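Local atomic coordinates of polysaccharide deacetylase-like protein (PDB entry 4V33), a protein that is a putative zinc-dependent polysaccharide deacetylase that probably removes acetyl groups from cell-wall sugars and is required for osmotic stability and cell shape in Bacillus anthracis. Residues M148-D153 / F204-K209; N180-L185 / K198-T203; I79-D84 / E111-E116. All blocks are in the same frame, centred on the assembly; numbering follows the deposited sequence.

In the fold
Interaction 3 comes first along the chain and ties two neighbouring strands, 74-81 and 115-124, of a four-stranded antiparallel sheet in the N-terminal fibronectin type III-like region. Interactions 1 and 2 belong to the parallel sheet of the deacetylase part and share strand 199-206, which lies beside 183-185 near its start and beside 146-149 further along; interaction 2 falls within the chain between the two segments of interaction 1. Their centres are 18 Å apart, and Tyr149 N probably bonds to Thr203 O (2.9 Å) where they touch. Interaction 3 lies with its nearest atoms about 6 Å from interaction 2 but about 21 Å from interaction 1, so the zinc-bearing end of strand 199-206 lies far from interaction 3.

Interaction 1. Residues M148-D153 / F204-K209; sequences MYHAID and FDDGMK. With ZN (zinc ion), chain D; ACT (acetate ion), chain C.
The imidazole of His150 has Asp205 CB over one face, a CH-pi contact 3.9 Å from CB to the ring centroid; at its edge lie Asp206 OD2 and the bound acetate, whose O accepts a hydrogen bond from His150 NE2 (2.9 Å). The rings of Tyr149 and Phe204 are turned by 27° and slid apart until they barely overlap, while Tyr149 CB leans obliquely on Phe204 CD2 at 3.5 Å. Ile152 CG1 meets the edge of the Phe204 ring at CE2. The Met208 methyl CE presses on the peptide joining His150 to Ala151, 3.4 Å from His150 C. Asp205 N bonds to Tyr149 O (2.9 Å), and Asp205 OD2 forms a salt bridge with Arg343. Asp206 binds the zinc ion through OD1 (2.1 Å) while OD2 accepts a bond from the zinc-bound water. His264 and His268 complete the protein ligands, the Asp-His-His set of metal-dependent polysaccharide deacetylases; acetate O, probably from the crystallisation liquor, is also a ligand of the zinc ion (2.4 Å). The contact joins parallel strands 146-149 and 199-206, with strand 341-345 beyond the former, helix 211-221 against Ile152 and Phe204, and Phe170 of helix 167-179 edge-to-face with Tyr149.

Interaction 2. Residues N180-L185 / K198-T203; sequences NGYTLL and KPIFVT. With ACT (acetate ion), chain E; EDO (1,2-ethanediol), chain G.
Lys198 lays its extended chain across one face of the Tyr182 ring, the two side chains running obliquely to each other. Its CD sits 4.0 Å from the Tyr182 ring centroid and only 8° off the normal, a CH-pi contact that carries the ammonium past the ring. There Lys198 NZ gives a hydrogen bond in the carbonyl plane of Asn180 O (2.9 Å) and another to OXT of an acetate (2.7 Å). Tyr182 OH holds the second oxygen of that acetate, O, at 2.5 Å, and Tyr176 is a further partner, so the ion bridges the hydroxyl and ammonium ends. At the other end of the contact, Leu185 CB stands over the Phe201 ring, 4.0 Å from its centroid and displaced toward the rim; Leu185 O lies over the same face. Between them Leu184 and Ile200 point the same way, side by side, with Leu184 CD1 3.9 Å from Ile200 CG2. Ile200 turns CG1 anti to its backbone N (chi1 -172°), which leaves CG2 on the side of Leu184. The backbones are joined by Thr183 N to Lys198 O, Ile200 N to Thr183 O and Leu185 N to Ile200 O. The axes of the short strands 183-185 and 199-203 lie at 49°, and after Leu185 the pairing lapses: Leu185 O and Val202 N are 4.5 Å apart, and a water between them accepts from Val202 N and is close enough to Leu185 O to donate to it. Leu177 of helix 167-179 packs on Leu184 and Ile200. This parallel pairing, with a helix leading into strand 183-185, is consistent with the distorted alpha/beta barrel of polysaccharide deacetylases.

Interaction 3. Residues I79-D84 / E111-E116; sequences IWRTAD and EGKRGE
A salt-bridge network of Arg81, Asp84, Glu111 and Lys113 fastens the turn after strand 74-81 to the loop entering strand 115-124, at one end of an antiparallel sheet in the fibronectin type III-like region. Arg81 grips one backbone oxygen side-on: NE and NH2 each lie 2.9 Å from Arg114 O, which sits in the guanidinium plane, while the two donors approach it from opposite faces of the carbonyl plane. The bend in the Arg81 chain (chi3 70°) turns the guanidinium to meet it, and Lys113 CB covers one face of the group. Lys113 runs extended across Arg81 at about a right angle, so that NZ reaches Asp84 OD2 at 3.1 Å from above the carboxylate plane, and Glu111 OE2 at 2.9 Å. Asp84 OD2 also takes a weak bond from Arg81 NH1 (2.7 Å), and a water links Asp84 OD1 to Lys113 NZ. Further along, Thr82 N bonds to Glu116 O (3.0 Å) and Thr82 OG1 donates to the anti lone pair of Glu116 OE1 (2.6 Å). Glu116 OE2 forms a salt bridge with Lys195, which ties this end of the sheet to the deacetylase part. With two cations on one oxygen, Asp84 would probably stay ionised, and its charge would offset much of the repulsion between Arg81 NH1 and Lys113 NZ, 4.3 Å apart.

Interaction 1. Residues M148-D153 / F204-K209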
loop_
_atom_site.group_PDB
_atom_site.type_symbol
_atom_site.label_atom_id
_atom_site.label_comp_id
_atom_site.label_asym_id
_atom_site.label_seq_id
_atom_site.Cartn_x
_atom_site.Cartn_y
_atom_site.Cartn_z
ATOM N N MET A 148 -5.799 6.032 -9.309
ATOM C CA MET A 148 -5.990 5.513 -10.655
ATOM C C MET A 148 -5.840 6.620 -11.701
ATOM O O MET A 148 -6.663 7.547 -11.763
ATOM C CB MET A 148 -7.364 4.876 -10.794
ATOM C CG MET A 148 -7.654 4.390 -12.219
ATOM S SD MET A 148 -9.253 3.598 -12.389
ATOM C CE MET A 148 -10.318 4.908 -11.793
ATOM N N TYR A 149 -4.773 6.516 -12.490
ATOM C CA TYR A 149 -4.558 7.359 -13.662
ATOM C C TYR A 149 -4.748 6.560 -14.938
ATOM O O TYR A 149 -4.714 5.325 -14.920
ATOM C CB TYR A 149 -3.134 7.900 -13.658
ATOM C CG TYR A 149 -2.835 8.907 -12.577
ATOM C CD1 TYR A 149 -3.097 10.264 -12.782
ATOM C CD2 TYR A 149 -2.276 8.525 -11.369
ATOM C CE1 TYR A 149 -2.820 11.199 -11.822
ATOM C CE2 TYR A 149 -1.995 9.460 -10.386
ATOM C CZ TYR A 149 -2.258 10.794 -10.618
ATOM O OH TYR A 149 -1.970 11.710 -9.637
ATOM N N HIS A 150 -4.969 7.264 -16.046
ATOM C CA HIS A 150 -4.996 6.654 -17.365
ATOM C C HIS A 150 -3.952 7.304 -18.269
ATOM O O HIS A 150 -2.787 6.911 -18.237
ATOM C CB HIS A 150 -6.398 6.726 -17.964
ATOM C CG HIS A 150 -7.340 5.731 -17.370
ATOM N ND1 HIS A 150 -7.916 5.897 -16.128
ATOM C CD2 HIS A 150 -7.770 4.531 -17.828
ATOM C CE1 HIS A 150 -8.685 4.853 -15.861
ATOM N NE2 HIS A 150 -8.603 4.006 -16.869
ATOM N N ALA A 151 -4.356 8.295 -19.059
ATOM C CA ALA A 151 -3.424 8.985 -19.944
ATOM C C ALA A 151 -2.729 10.119 -19.195
ATOM O O ALA A 151 -3.361 10.838 -18.420
ATOM C CB ALA A 151 -4.156 9.534 -21.154
ATOM N N ILE A 152 -1.419 10.244 -19.396
ATOM C CA ILE A 152 -0.667 11.408 -18.924
ATOM C C ILE A 152 -0.179 12.138 -20.163
ATOM O O ILE A 152 0.860 11.816 -20.734
ATOM C CB ILE A 152 0.513 11.018 -18.024
ATOM C CG1 ILE A 152 0.033 10.134 -16.862
ATOM C CG2 ILE A 152 1.204 12.275 -17.493
ATOM C CD1 ILE A 152 -0.948 10.823 -15.912
ATOM N N ASP A 153 -0.962 13.107 -20.617
ATOM C CA ASP A 153 -0.644 13.797 -21.861
ATOM C C ASP A 153 -1.454 15.072 -21.901
ATOM O O ASP A 153 -2.452 15.184 -21.182
ATOM C CB ASP A 153 -1.001 12.925 -23.075
ATOM C CG ASP A 153 -0.177 13.260 -24.302
ATOM O OD1 ASP A 153 0.502 14.307 -24.306
ATOM O OD2 ASP A 153 -0.212 12.471 -25.272
ATOM N N PHE A 204 -1.543 3.177 -12.925
ATOM C CA PHE A 204 -1.920 3.606 -14.269
ATOM C C PHE A 204 -2.581 2.449 -14.975
ATOM O O PHE A 204 -2.094 1.311 -14.901
ATOM C CB PHE A 204 -0.675 3.989 -15.069
ATOM C CG PHE A 204 0.096 5.120 -14.477
ATOM C CD1 PHE A 204 1.088 4.874 -13.544
ATOM C CD2 PHE A 204 -0.164 6.431 -14.854
ATOM C CE1 PHE A 204 1.816 5.913 -12.974
ATOM C CE2 PHE A 204 0.562 7.482 -14.287
ATOM C CZ PHE A 204 1.553 7.220 -13.346
ATOM N N ASP A 205 -3.667 2.741 -15.681
ATOM C CA ASP A 205 -4.372 1.711 -16.436
ATOM C C ASP A 205 -4.135 1.832 -17.927
ATOM O O ASP A 205 -4.328 2.913 -18.503
ATOM C CB ASP A 205 -5.882 1.783 -16.183
ATOM C CG ASP A 205 -6.280 1.230 -14.824
ATOM O OD1 ASP A 205 -5.396 0.973 -13.989
ATOM O OD2 ASP A 205 -7.493 1.047 -14.596
ATOM N N ASP A 206 -3.722 0.702 -18.509
ATOM C CA ASP A 206 -3.777 0.343 -19.941
ATOM C C ASP A 206 -2.426 0.155 -20.622
ATOM O O ASP A 206 -2.308 -0.663 -21.541
ATOM C CB ASP A 206 -4.650 1.265 -20.813
ATOM C CG ASP A 206 -6.117 1.277 -20.405
ATOM O OD1 ASP A 206 -6.552 0.528 -19.483
ATOM O OD2 ASP A 206 -6.846 2.069 -21.040
ATOM N N GLY A 207 -1.412 0.894 -20.191
ATOM C CA GLY A 207 -0.118 0.829 -20.843
ATOM C C GLY A 207 -0.025 1.714 -22.072
ATOM O O GLY A 207 0.595 1.346 -23.067
ATOM N N MET A 208 -0.652 2.887 -22.010
ATOM C CA MET A 208 -0.503 3.865 -23.078
ATOM C C MET A 208 0.940 4.351 -23.175
ATOM O O MET A 208 1.629 4.508 -22.160
ATOM C CB MET A 208 -1.427 5.057 -22.837
ATOM C CG MET A 208 -2.887 4.715 -23.018
ATOM S SD MET A 208 -3.935 6.144 -22.670
ATOM C CE MET A 208 -4.645 5.631 -21.116
ATOM N N LYS A 209 1.377 4.611 -24.403
ATOM C CA LYS A 209 2.711 5.130 -24.666
ATOM C C LYS A 209 2.968 6.407 -23.872
ATOM O O LYS A 209 4.082 6.637 -23.377
ATOM C CB LYS A 209 2.864 5.415 -26.162
ATOM C CG LYS A 209 4.218 5.962 -26.579
ATOM C CD LYS A 209 5.253 4.866 -26.574
ATOM C CE LYS A 209 6.458 5.226 -27.432
ATOM N NZ LYS A 209 7.361 4.052 -27.558
HETATM ZN ZN ZN D . -8.458 0.014 -18.656
HETATM C C ACT C . -10.185 0.606 -16.504
HETATM O O ACT C . -9.080 1.175 -16.712
HETATM O OXT ACT C . -10.918 0.344 -17.495
HETATM C CH3 ACT C . -10.618 0.250 -15.120
HETATM O O HOH W 1 -9.231 1.735 -19.425
#

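Interaction 2. Residues N180-L185 / K198-T203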
loop_
_atom_site.group_PDB
_atom_site.type_symbol
_atom_site.label_atom_id
_atom_site.label_comp_id
_atom_site.label_asym_id
_atom_site.label_seq_id
_atom_site.Cartn_x
_atom_site.Cartn_y
_atom_site.Cartn_z
ATOM N N ASN A 180 4.835 16.123 1.138
ATOM C CA ASN A 180 3.998 15.844 2.303
ATOM C C ASN A 180 4.259 14.494 2.947
ATOM O O ASN A 180 3.449 14.012 3.730
ATOM C CB ASN A 180 2.517 16.018 1.970
ATOM C CG ASN A 180 2.137 17.475 1.861
ATOM O OD1 ASN A 180 1.871 18.135 2.871
ATOM N ND2 ASN A 180 2.153 18.003 0.643
ATOM N N GLY A 181 5.393 13.898 2.604
ATOM C CA GLY A 181 5.884 12.732 3.316
ATOM C C GLY A 181 5.169 11.431 3.022
ATOM O O GLY A 181 5.199 10.515 3.837
ATOM N N TYR A 182 4.521 11.336 1.867
ATOM C CA TYR A 182 3.904 10.080 1.459
ATOM C C TYR A 182 4.968 9.058 1.077
ATOM O O TYR A 182 6.032 9.417 0.573
ATOM C CB TYR A 182 2.941 10.319 0.282
ATOM C CG TYR A 182 1.651 10.973 0.709
ATOM C CD1 TYR A 182 1.585 12.349 0.918
ATOM C CD2 TYR A 182 0.508 10.217 0.937
ATOM C CE1 TYR A 182 0.407 12.946 1.335
ATOM C CE2 TYR A 182 -0.669 10.806 1.355
ATOM C CZ TYR A 182 -0.714 12.172 1.547
ATOM O OH TYR A 182 -1.883 12.770 1.964
ATOM N N THR A 183 4.671 7.782 1.317
ATOM C CA THR A 183 5.555 6.710 0.888
ATOM C C THR A 183 4.882 5.959 -0.257
ATOM O O THR A 183 3.875 5.266 -0.067
ATOM C CB THR A 183 5.872 5.718 2.036
ATOM O OG1 THR A 183 6.397 6.427 3.161
ATOM C CG2 THR A 183 6.892 4.679 1.576
ATOM N N LEU A 184 5.428 6.122 -1.455
ATOM C CA LEU A 184 4.873 5.443 -2.625
ATOM C C LEU A 184 5.274 3.974 -2.590
ATOM O O LEU A 184 6.434 3.639 -2.322
ATOM C CB LEU A 184 5.352 6.115 -3.915
ATOM C CG LEU A 184 4.611 7.397 -4.337
ATOM C CD1 LEU A 184 4.760 8.553 -3.339
ATOM C CD2 LEU A 184 5.073 7.838 -5.723
ATOM N N LEU A 185 4.297 3.107 -2.833
ATOM C CA LEU A 185 4.503 1.668 -2.788
ATOM C C LEU A 185 3.955 0.992 -4.029
ATOM O O LEU A 185 3.137 1.560 -4.759
ATOM C CB LEU A 185 3.800 1.055 -1.573
ATOM C CG LEU A 185 4.280 1.500 -0.193
ATOM C CD1 LEU A 185 3.407 0.860 0.880
ATOM C CD2 LEU A 185 5.750 1.145 0.016
ATOM N N LYS A 198 2.287 7.311 5.752
ATOM C CA LYS A 198 1.416 7.718 4.647
ATOM C C LYS A 198 1.584 6.878 3.380
ATOM O O LYS A 198 1.964 7.397 2.325
ATOM C CB LYS A 198 1.650 9.198 4.330
ATOM C CG LYS A 198 1.322 10.135 5.479
ATOM C CD LYS A 198 1.493 11.586 5.040
ATOM C CE LYS A 198 1.282 12.536 6.192
ATOM N NZ LYS A 198 1.366 13.949 5.724
ATOM N N PRO A 199 1.314 5.572 3.479
ATOM C CA PRO A 199 1.411 4.704 2.301
ATOM C C PRO A 199 0.432 5.125 1.215
ATOM O O PRO A 199 -0.682 5.549 1.515
ATOM C CB PRO A 199 1.007 3.328 2.853
ATOM C CG PRO A 199 0.139 3.648 4.048
ATOM C CD PRO A 199 0.819 4.846 4.664
ATOM N N ILE A 200 0.853 5.013 -0.039
ATOM C CA ILE A 200 -0.012 5.326 -1.166
ATOM C C ILE A 200 0.461 4.547 -2.391
ATOM O O ILE A 200 1.662 4.313 -2.552
ATOM C CB ILE A 200 -0.040 6.853 -1.435
ATOM C CG1 ILE A 200 -1.105 7.203 -2.481
ATOM C CG2 ILE A 200 1.349 7.382 -1.842
ATOM C CD1 ILE A 200 -1.502 8.693 -2.445
ATOM N N PHE A 201 -0.488 4.129 -3.225
ATOM C CA PHE A 201 -0.184 3.402 -4.451
ATOM C C PHE A 201 -0.584 4.242 -5.646
ATOM O O PHE A 201 -1.760 4.552 -5.821
ATOM C CB PHE A 201 -0.958 2.075 -4.494
ATOM C CG PHE A 201 -0.375 1.010 -3.613
ATOM C CD1 PHE A 201 -0.390 1.147 -2.235
ATOM C CD2 PHE A 201 0.189 -0.130 -4.161
ATOM C CE1 PHE A 201 0.155 0.168 -1.413
ATOM C CE2 PHE A 201 0.730 -1.112 -3.347
ATOM C CZ PHE A 201 0.716 -0.964 -1.981
ATOM N N VAL A 202 0.395 4.629 -6.454
ATOM C CA VAL A 202 0.110 5.297 -7.715
ATOM C C VAL A 202 -0.025 4.212 -8.784
ATOM O O VAL A 202 0.898 3.409 -8.971
ATOM C CB VAL A 202 1.239 6.261 -8.105
ATOM C CG1 VAL A 202 0.933 6.941 -9.441
ATOM C CG2 VAL A 202 1.458 7.306 -6.994
ATOM N N THR A 203 -1.175 4.172 -9.460
ATOM C CA THR A 203 -1.387 3.180 -10.524
ATOM C C THR A 203 -1.872 3.830 -11.812
ATOM O O THR A 203 -2.546 4.871 -11.787
ATOM C CB THR A 203 -2.379 2.027 -10.133
ATOM O OG1 THR A 203 -3.739 2.467 -10.258
ATOM C CG2 THR A 203 -2.121 1.520 -8.714
HETATM C C ACT E . -1.332 15.318 3.957
HETATM O O ACT E . -1.654 15.169 2.760
HETATM O OXT ACT E . -1.103 14.265 4.588
HETATM C CH3 ACT E . -1.231 16.673 4.593
HETATM C C1 EDO G . 9.233 8.633 -0.338
HETATM O O1 EDO G . 10.473 8.022 -0.704
HETATM C C2 EDO G . 8.215 8.453 -1.464
HETATM O O2 EDO G . 8.011 7.068 -1.720
HETATM O O HOH W 2 3.078 4.149 -5.852
HETATM O O HOH W 3 1.487 1.290 -7.050
#

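Interaction 3. Residues I79-D84 / E111-E116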
loop_
_atom_site.group_PDB
_atom_site.type_symbol
_atom_site.label_atom_id
_atom_site.label_comp_id
_atom_site.label_asym_id
_atom_site.label_seq_id
_atom_site.Cartn_x
_atom_site.Cartn_y
_atom_site.Cartn_z
ATOM N N ILE A 79 8.205 1.610 23.321
ATOM C CA ILE A 79 7.299 1.547 22.182
ATOM C C ILE A 79 7.682 2.590 21.152
ATOM O O ILE A 79 8.014 3.734 21.492
ATOM C CB ILE A 79 5.835 1.771 22.616
ATOM C CG1 ILE A 79 5.440 0.740 23.678
ATOM C CG2 ILE A 79 4.893 1.691 21.415
ATOM C CD1 ILE A 79 4.007 0.858 24.157
ATOM N N TRP A 80 7.658 2.180 19.888
ATOM C CA TRP A 80 7.849 3.115 18.792
ATOM C C TRP A 80 7.063 2.674 17.576
ATOM O O TRP A 80 6.713 1.502 17.434
ATOM C CB TRP A 80 9.327 3.259 18.431
ATOM C CG TRP A 80 9.963 2.060 17.789
ATOM C CD1 TRP A 80 10.167 1.855 16.452
ATOM C CD2 TRP A 80 10.526 0.926 18.458
ATOM N NE1 TRP A 80 10.806 0.654 16.251
ATOM C CE2 TRP A 80 11.040 0.067 17.466
ATOM C CE3 TRP A 80 10.642 0.552 19.802
ATOM C CZ2 TRP A 80 11.655 -1.146 17.774
ATOM C CZ3 TRP A 80 11.255 -0.653 20.106
ATOM C CH2 TRP A 80 11.751 -1.486 19.095
ATOM N N ARG A 81 6.791 3.626 16.693
ATOM C CA ARG A 81 6.173 3.303 15.416
ATOM C C ARG A 81 7.255 2.866 14.464
ATOM O O ARG A 81 8.226 3.590 14.264
ATOM C CB ARG A 81 5.516 4.537 14.826
ATOM C CG ARG A 81 4.238 4.899 15.476
ATOM C CD ARG A 81 3.543 6.032 14.754
ATOM N NE ARG A 81 3.018 5.657 13.444
ATOM C CZ ARG A 81 3.497 6.110 12.290
ATOM N NH1 ARG A 81 4.528 6.939 12.281
ATOM N NH2 ARG A 81 2.946 5.737 11.142
ATOM N N THR A 82 7.072 1.701 13.858
ATOM C CA THR A 82 8.041 1.177 12.904
ATOM C C THR A 82 8.392 2.215 11.836
ATOM O O THR A 82 9.564 2.394 11.486
ATOM C CB THR A 82 7.500 -0.090 12.250
ATOM O OG1 THR A 82 7.301 -1.079 13.271
ATOM C CG2 THR A 82 8.470 -0.621 11.211
ATOM N N ALA A 83 7.369 2.919 11.363
ATOM C CA ALA A 83 7.523 3.919 10.308
ATOM C C ALA A 83 8.448 5.068 10.704
ATOM O O ALA A 83 9.097 5.675 9.852
ATOM C CB ALA A 83 6.162 4.461 9.906
ATOM N N ASP A 84 8.509 5.366 11.996
ATOM C CA ASP A 84 9.290 6.502 12.476
ATOM C C ASP A 84 10.682 6.108 12.975
ATOM O O ASP A 84 11.560 6.966 13.129
ATOM C CB ASP A 84 8.519 7.247 13.566
ATOM C CG ASP A 84 7.325 7.997 13.024
ATOM O OD1 ASP A 84 7.342 8.331 11.825
ATOM O OD2 ASP A 84 6.377 8.262 13.794
ATOM N N GLU A 111 0.875 11.110 18.428
ATOM C CA GLU A 111 0.488 12.145 17.471
ATOM C C GLU A 111 -0.711 11.753 16.599
ATOM O O GLU A 111 -0.909 12.322 15.524
ATOM C CB GLU A 111 1.678 12.519 16.580
ATOM C CG GLU A 111 2.930 12.957 17.330
ATOM C CD GLU A 111 4.124 13.077 16.401
ATOM O OE1 GLU A 111 4.310 14.162 15.812
ATOM O OE2 GLU A 111 4.866 12.084 16.243
ATOM N N GLY A 112 -1.508 10.793 17.065
ATOM C CA GLY A 112 -2.652 10.320 16.297
ATOM C C GLY A 112 -2.275 9.390 15.156
ATOM O O GLY A 112 -3.111 9.028 14.321
ATOM N N LYS A 113 -1.007 9.006 15.109
ATOM C CA LYS A 113 -0.498 8.186 14.026
ATOM C C LYS A 113 -0.883 6.717 14.196
ATOM O O LYS A 113 -1.119 6.248 15.305
ATOM C CB LYS A 113 1.023 8.320 13.923
ATOM C CG LYS A 113 1.521 9.682 13.484
ATOM C CD LYS A 113 3.002 9.817 13.841
ATOM C CE LYS A 113 3.660 11.014 13.184
ATOM N NZ LYS A 113 5.120 11.056 13.512
ATOM N N ARG A 114 -0.942 6.001 13.077
ATOM C CA ARG A 114 -1.373 4.610 13.069
ATOM C C ARG A 114 -0.293 3.715 12.462
ATOM O O ARG A 114 0.855 4.133 12.294
ATOM C CB ARG A 114 -2.706 4.496 12.320
ATOM C CG ARG A 114 -3.799 5.351 12.959
ATOM C CD ARG A 114 -5.126 5.286 12.204
ATOM N NE ARG A 114 -5.599 3.917 12.085
ATOM C CZ ARG A 114 -6.269 3.275 13.035
ATOM N NH1 ARG A 114 -6.541 3.881 14.187
ATOM N NH2 ARG A 114 -6.657 2.023 12.841
ATOM N N GLY A 115 -0.646 2.476 12.149
ATOM C CA GLY A 115 0.333 1.528 11.655
ATOM C C GLY A 115 0.872 0.591 12.719
ATOM O O GLY A 115 0.259 0.402 13.774
ATOM N N GLU A 116 2.020 -0.009 12.424
ATOM C CA GLU A 116 2.663 -0.956 13.332
ATOM C C GLU A 116 3.475 -0.242 14.410
ATOM O O GLU A 116 4.287 0.651 14.125
ATOM C CB GLU A 116 3.572 -1.899 12.550
ATOM C CG GLU A 116 4.203 -3.009 13.388
ATOM C CD GLU A 116 5.218 -3.796 12.594
ATOM O OE1 GLU A 116 6.346 -3.298 12.406
ATOM O OE2 GLU A 116 4.886 -4.904 12.134
HETATM O O HOH W 4 4.641 2.030 11.701
HETATM O O HOH W 5 5.933 10.510 10.700
#